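Local coordinates for protein putative creatinine amidohydrolase (Bacteroides fragilis, PDB 3LUB) that binds two zinc ions and probably hydrolyses carbon-nitrogen bonds in linear amides, as a putative creatinine amidohydrolase of the creatininase superfamily, at residues E32-H37 with D161-E166; S167-M172 with K222-E227. All blocks are in the same frame, centred on the assembly; numbering follows the deposited sequence.

Contact 1 of 2, residues E32-H37 with D161-E166; sequences EPHNLH and DDHAGE. With ZN (zinc ion), chain B; ZN (zinc ion), chain C.
The dinuclear zinc site is the setting in which His163 meets Glu32, Pro33 and His34. Glu32 OE1 binds the zinc ion of chain B, and His34 NE2 binds the zinc ion of chain C at 2.2 Å. Asp43 bridges the two metals, while His120 completes the chain B site and Glu168 the chain C site. His163 is not a zinc ligand. Its CG is anti to the backbone N (chi1 179°), and the ring brings CE1 within reach of Glu32 OE1 and His34 NE2, both 3.2 Å away. His163 NE2 gives a hydrogen bond to Pro33 O, 2.9 Å long and fairly straight at 163°. The acceptor lies in the ring plane, and the proton meets an oxygen lone pair. Also at the ring edge, His163 ND1 is 2.9 Å from water 2, which is bound to both zinc ions. His163 CE1 sits over one face of the His34 ring. The two rings are oblique, with planes 42° apart. Glu32 and His34 lie in the loop after strand 23-28, which runs on to helix 42-62, where Asp43 sits. His34 ND1 donates to Glu32 O (2.7 Å), which, with the zinc bond of NE2, helps set the ring's rotation. Gln81 holds Glu32 OE2. Beyond the metals, Ala164 CB presses on His34 C (3.3 Å). Water 1 joins Asn35 ND2 to Ala164 O.

Contact 2 of 2, residues S167-M172 with K222-E227; sequences SETSVM and KKATAE. With ZN (zinc ion), chain C.
Ala224 packs against one turn of helix 166-175, meeting Thr169 and Ser170. This is the tight part of the contact. Ala224 CB lies 3.5 Å from Thr169 CG2, methyl against methyl. The Thr169 methyl is anti to its own backbone N, and its hydroxyl is turned to Gly165 O. On the next residue, Ser170 OG is anti to the carbonyl carbon (chi1 -66°). It receives a bent hydrogen bond from Thr225 N, 3.2 Å long with an angle of 142° at the hydrogen. The same hydroxyl also bonds to Glu166 O, one turn back. Ser170 CB comes close to Thr225 O, at 3.2 Å.

The other side is looser. Thr225 and Ala226 are partly exposed, and their CB atoms are directed away from 167-172; Lys222, Lys223 and Glu227 form the solvent side. Thr225 is the N-cap of helix 226-249, and its side chain caps the backbone N of Lys228. On the far side of helix 166-175, Glu168 OE2 binds the zinc ion of chain C at 1.9 Å. A modest hydrogen bond and methyl packing together therefore join the two segments, with the serine hydroxyl used both as donor to Glu166 O and as acceptor from Thr225 N.

Both contacts are buried, but contact 2 has a partly exposed border, at Thr225 and Ala226, that contact 1 lacks. Contact 1 joins two loops at the metal centre, and its chemistry is polar and metal-bound. Contact 2 joins a helix to the loop and first turn of another, mainly by small side chains and one hydrogen bond. They follow each other in the chain: 161-166 ends on the first residue of helix 166-175, which carries 167-172. Both share the zinc ion of chain C. Asp161 OD2 and Ser167 OG are 2.7 Å apart, a probable hydrogen bond. A second probable one links His37 NE2 to Thr169 OG1.

Contact 1 of 2, residues E32-H37 with D161-E166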
loop_
_atom_site.group_PDB
_atom_site.type_symbol
_atom_site.label_atom_id
_atom_site.label_comp_id
_atom_site.label_asym_id
_atom_site.label_seq_id
_atom_site.Cartn_x
_atom_site.Cartn_y
_atom_site.Cartn_z
ATOM N N GLU F 32 18.971 -9.678 15.892
ATOM C CA GLU F 32 20.177 -9.727 15.077
ATOM C C GLU F 32 21.304 -10.416 15.823
ATOM O O GLU F 32 21.628 -10.023 16.930
ATOM C CB GLU F 32 20.629 -8.303 14.732
ATOM C CG GLU F 32 21.776 -8.214 13.735
ATOM C CD GLU F 32 22.334 -6.816 13.582
ATOM O OE1 GLU F 32 22.217 -6.033 14.557
ATOM O OE2 GLU F 32 22.904 -6.499 12.510
ATOM N N PRO F 33 21.916 -11.434 15.206
ATOM C CA PRO F 33 23.094 -12.041 15.808
ATOM C C PRO F 33 24.235 -10.999 15.983
ATOM O O PRO F 33 24.439 -10.154 15.112
ATOM C CB PRO F 33 23.503 -13.113 14.803
ATOM C CG PRO F 33 22.348 -13.292 13.881
ATOM C CD PRO F 33 21.556 -12.050 13.923
ATOM N N HIS F 34 24.924 -11.090 17.120
ATOM C CA HIS F 34 26.007 -10.203 17.511
ATOM C C HIS F 34 27.247 -11.001 17.864
ATOM O O HIS F 34 27.469 -11.301 19.030
ATOM C CB HIS F 34 25.560 -9.392 18.717
ATOM C CG HIS F 34 24.792 -8.173 18.330
ATOM N ND1 HIS F 34 23.512 -8.231 17.804
ATOM C CD2 HIS F 34 25.153 -6.872 18.319
ATOM C CE1 HIS F 34 23.101 -7.002 17.541
ATOM N NE2 HIS F 34 24.083 -6.161 17.836
ATOM N N ASN F 35 28.045 -11.362 16.866
ATOM C CA ASN F 35 29.120 -12.319 17.074
ATOM C C ASN F 35 28.483 -13.574 17.704
ATOM O O ASN F 35 27.299 -13.806 17.538
ATOM C CB ASN F 35 30.179 -11.674 17.967
ATOM C CG ASN F 35 31.537 -12.358 17.901
ATOM O OD1 ASN F 35 31.638 -13.567 18.097
ATOM N ND2 ASN F 35 32.592 -11.569 17.682
ATOM N N LEU F 36 29.239 -14.354 18.475
ATOM C CA LEU F 36 28.699 -15.533 19.116
ATOM C C LEU F 36 28.276 -15.272 20.523
ATOM O O LEU F 36 27.593 -16.091 21.108
ATOM C CB LEU F 36 29.737 -16.678 19.083
ATOM C CG LEU F 36 30.313 -17.107 17.714
ATOM C CD1 LEU F 36 31.524 -18.007 17.932
ATOM C CD2 LEU F 36 29.266 -17.805 16.854
ATOM N N HIS F 37 28.634 -14.127 21.076
ATOM C CA HIS F 37 28.611 -13.953 22.538
ATOM C C HIS F 37 27.588 -12.941 23.057
ATOM O O HIS F 37 27.244 -12.972 24.250
ATOM C CB HIS F 37 29.995 -13.559 23.042
ATOM C CG HIS F 37 30.440 -12.213 22.575
ATOM N ND1 HIS F 37 30.492 -11.871 21.242
ATOM C CD2 HIS F 37 30.844 -11.121 23.264
ATOM C CE1 HIS F 37 30.902 -10.619 21.134
ATOM N NE2 HIS F 37 31.117 -10.141 22.346
ATOM N N ASP F 161 35.542 -1.732 14.983
ATOM C CA ASP F 161 34.538 -1.882 16.027
ATOM C C ASP F 161 33.210 -1.380 15.480
ATOM O O ASP F 161 32.747 -0.315 15.881
ATOM C CB ASP F 161 34.987 -1.089 17.278
ATOM C CG ASP F 161 34.060 -1.265 18.499
ATOM O OD1 ASP F 161 33.099 -2.067 18.469
ATOM O OD2 ASP F 161 34.294 -0.540 19.496
ATOM N N ASP F 162 32.626 -2.147 14.547
ATOM C CA ASP F 162 31.362 -1.772 13.903
ATOM C C ASP F 162 30.152 -2.556 14.431
ATOM O O ASP F 162 29.065 -2.010 14.492
ATOM C CB ASP F 162 31.432 -1.962 12.375
ATOM C CG ASP F 162 32.431 -1.028 11.698
ATOM O OD1 ASP F 162 32.589 0.134 12.157
ATOM O OD2 ASP F 162 33.056 -1.463 10.696
ATOM N N HIS F 163 30.319 -3.828 14.785
ATOM C CA HIS F 163 29.173 -4.642 15.183
ATOM C C HIS F 163 29.582 -5.720 16.180
ATOM O O HIS F 163 30.407 -6.568 15.860
ATOM C CB HIS F 163 28.529 -5.262 13.946
ATOM C CG HIS F 163 27.370 -6.139 14.262
ATOM N ND1 HIS F 163 26.175 -5.645 14.735
ATOM C CD2 HIS F 163 27.221 -7.480 14.191
ATOM C CE1 HIS F 163 25.341 -6.645 14.939
ATOM N NE2 HIS F 163 25.943 -7.767 14.612
ATOM N N ALA F 164 28.991 -5.692 17.379
ATOM C CA ALA F 164 29.272 -6.709 18.405
ATOM C C ALA F 164 30.763 -6.679 18.803
ATOM O O ALA F 164 31.342 -7.700 19.142
ATOM C CB ALA F 164 28.899 -8.115 17.904
ATOM N N GLY F 165 31.360 -5.505 18.741
ATOM C CA GLY F 165 32.788 -5.336 18.932
ATOM C C GLY F 165 33.057 -4.941 20.350
ATOM O O GLY F 165 32.299 -5.296 21.242
ATOM N N GLU F 166 34.128 -4.186 20.560
ATOM C CA GLU F 166 34.584 -3.900 21.903
ATOM C C GLU F 166 33.629 -3.012 22.623
ATOM O O GLU F 166 33.344 -3.245 23.780
ATOM C CB GLU F 166 35.998 -3.288 21.900
ATOM C CG GLU F 166 36.671 -3.285 23.291
ATOM C CD GLU F 166 38.067 -2.670 23.271
ATOM O OE1 GLU F 166 38.846 -3.015 22.367
ATOM O OE2 GLU F 166 38.361 -1.846 24.151
HETATM ZN ZN ZN B . 22.751 -3.856 14.777
HETATM ZN ZN ZN C . 24.353 -4.004 17.834
HETATM O O HOH W 1 32.399 -8.910 16.884
HETATM O O HOH W 2 24.881 -3.360 15.919
#

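Contact 2 of 2, residues S167-M172 with K222-E227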
loop_
_atom_site.group_PDB
_atom_site.type_symbol
_atom_site.label_atom_id
_atom_site.label_comp_id
_atom_site.label_asym_id
_atom_site.label_seq_id
_atom_site.Cartn_x
_atom_site.Cartn_y
_atom_site.Cartn_z
ATOM N N SER F 167 33.134 -1.985 21.951
ATOM C CA SER F 167 32.243 -1.016 22.553
ATOM C C SER F 167 30.877 -1.596 22.941
ATOM O O SER F 167 30.380 -1.348 24.060
ATOM C CB SER F 167 32.046 0.162 21.586
ATOM O OG SER F 167 31.698 -0.298 20.287
ATOM N N GLU F 168 30.232 -2.298 22.006
ATOM C CA GLU F 168 28.935 -2.905 22.306
ATOM C C GLU F 168 29.098 -3.965 23.394
ATOM O O GLU F 168 28.228 -4.114 24.260
ATOM C CB GLU F 168 28.287 -3.535 21.062
ATOM C CG GLU F 168 27.269 -2.646 20.373
ATOM C CD GLU F 168 26.435 -3.351 19.310
ATOM O OE1 GLU F 168 26.954 -4.274 18.647
ATOM O OE2 GLU F 168 25.262 -2.919 19.098
ATOM N N THR F 169 30.175 -4.749 23.317
ATOM C CA THR F 169 30.406 -5.784 24.337
ATOM C C THR F 169 30.627 -5.157 25.707
ATOM O O THR F 169 30.067 -5.625 26.680
ATOM C CB THR F 169 31.576 -6.711 24.006
ATOM O OG1 THR F 169 31.373 -7.280 22.706
ATOM C CG2 THR F 169 31.645 -7.818 25.011
ATOM N N SER F 170 31.415 -4.089 25.773
ATOM C CA SER F 170 31.710 -3.427 27.044
ATOM C C SER F 170 30.458 -2.887 27.672
ATOM O O SER F 170 30.269 -3.040 28.864
ATOM C CB SER F 170 32.733 -2.274 26.891
ATOM O OG SER F 170 34.011 -2.753 26.513
ATOM N N VAL F 171 29.622 -2.227 26.874
ATOM C CA VAL F 171 28.428 -1.592 27.407
ATOM C C VAL F 171 27.430 -2.672 27.871
ATOM O O VAL F 171 26.784 -2.500 28.880
ATOM C CB VAL F 171 27.797 -0.617 26.400
ATOM C CG1 VAL F 171 26.519 0.036 26.990
ATOM C CG2 VAL F 171 28.842 0.469 25.948
HETATM N N MSE F 172 27.364 -3.808 27.176
HETATM C CA MSE F 172 26.531 -4.944 27.634
HETATM C C MSE F 172 27.096 -5.494 28.948
HETATM O O MSE F 172 26.342 -5.817 29.850
HETATM C CB MSE F 172 26.477 -6.074 26.602
HETATM C CG MSE F 172 25.488 -7.179 26.948
HETATM SE SE MSE F 172 23.599 -6.518 27.125
HETATM C CE MSE F 172 23.152 -6.051 25.249
ATOM N N LYS F 222 37.416 -8.745 22.302
ATOM C CA LYS F 222 38.053 -9.457 23.395
ATOM C C LYS F 222 38.783 -8.630 24.491
ATOM O O LYS F 222 39.015 -9.151 25.556
ATOM C CB LYS F 222 38.890 -10.629 22.842
ATOM C CG LYS F 222 37.966 -11.706 22.209
ATOM C CD LYS F 222 38.701 -12.957 21.742
ATOM C CE LYS F 222 37.814 -13.801 20.830
ATOM N NZ LYS F 222 38.430 -15.115 20.341
ATOM N N LYS F 223 39.039 -7.342 24.272
ATOM C CA LYS F 223 39.521 -6.456 25.336
ATOM C C LYS F 223 38.399 -5.683 26.018
ATOM O O LYS F 223 38.669 -4.798 26.852
ATOM C CB LYS F 223 40.586 -5.496 24.792
ATOM C CG LYS F 223 41.662 -6.214 23.980
ATOM C CD LYS F 223 42.800 -5.303 23.561
ATOM C CE LYS F 223 43.939 -6.138 22.961
ATOM N NZ LYS F 223 45.119 -5.310 22.547
ATOM N N ALA F 224 37.151 -6.034 25.684
ATOM C CA ALA F 224 35.957 -5.492 26.329
ATOM C C ALA F 224 35.965 -5.688 27.875
ATOM O O ALA F 224 36.377 -6.746 28.364
ATOM C CB ALA F 224 34.687 -6.160 25.697
ATOM N N THR F 225 35.549 -4.671 28.634
ATOM C CA THR F 225 35.362 -4.798 30.073
ATOM C C THR F 225 34.133 -3.986 30.499
ATOM O O THR F 225 33.774 -3.035 29.829
ATOM C CB THR F 225 36.613 -4.284 30.876
ATOM O OG1 THR F 225 36.693 -2.854 30.824
ATOM C CG2 THR F 225 37.904 -4.860 30.348
ATOM N N ALA F 226 33.505 -4.360 31.619
ATOM C CA ALA F 226 32.407 -3.610 32.205
ATOM C C ALA F 226 32.778 -2.149 32.493
ATOM O O ALA F 226 31.985 -1.228 32.300
ATOM C CB ALA F 226 31.923 -4.299 33.521
ATOM N N GLU F 227 33.990 -1.932 32.976
ATOM C CA GLU F 227 34.448 -0.585 33.282
ATOM C C GLU F 227 34.617 0.302 32.072
ATOM O O GLU F 227 34.287 1.470 32.119
ATOM C CB GLU F 227 35.796 -0.637 34.010
ATOM C CG GLU F 227 36.277 0.743 34.410
ATOM C CD GLU F 227 37.514 0.705 35.252
ATOM O OE1 GLU F 227 37.456 0.168 36.386
ATOM O OE2 GLU F 227 38.547 1.217 34.767
HETATM ZN ZN ZN C . 24.353 -4.004 17.834
HETATM O O HOH W 2 24.881 -3.360 15.919
#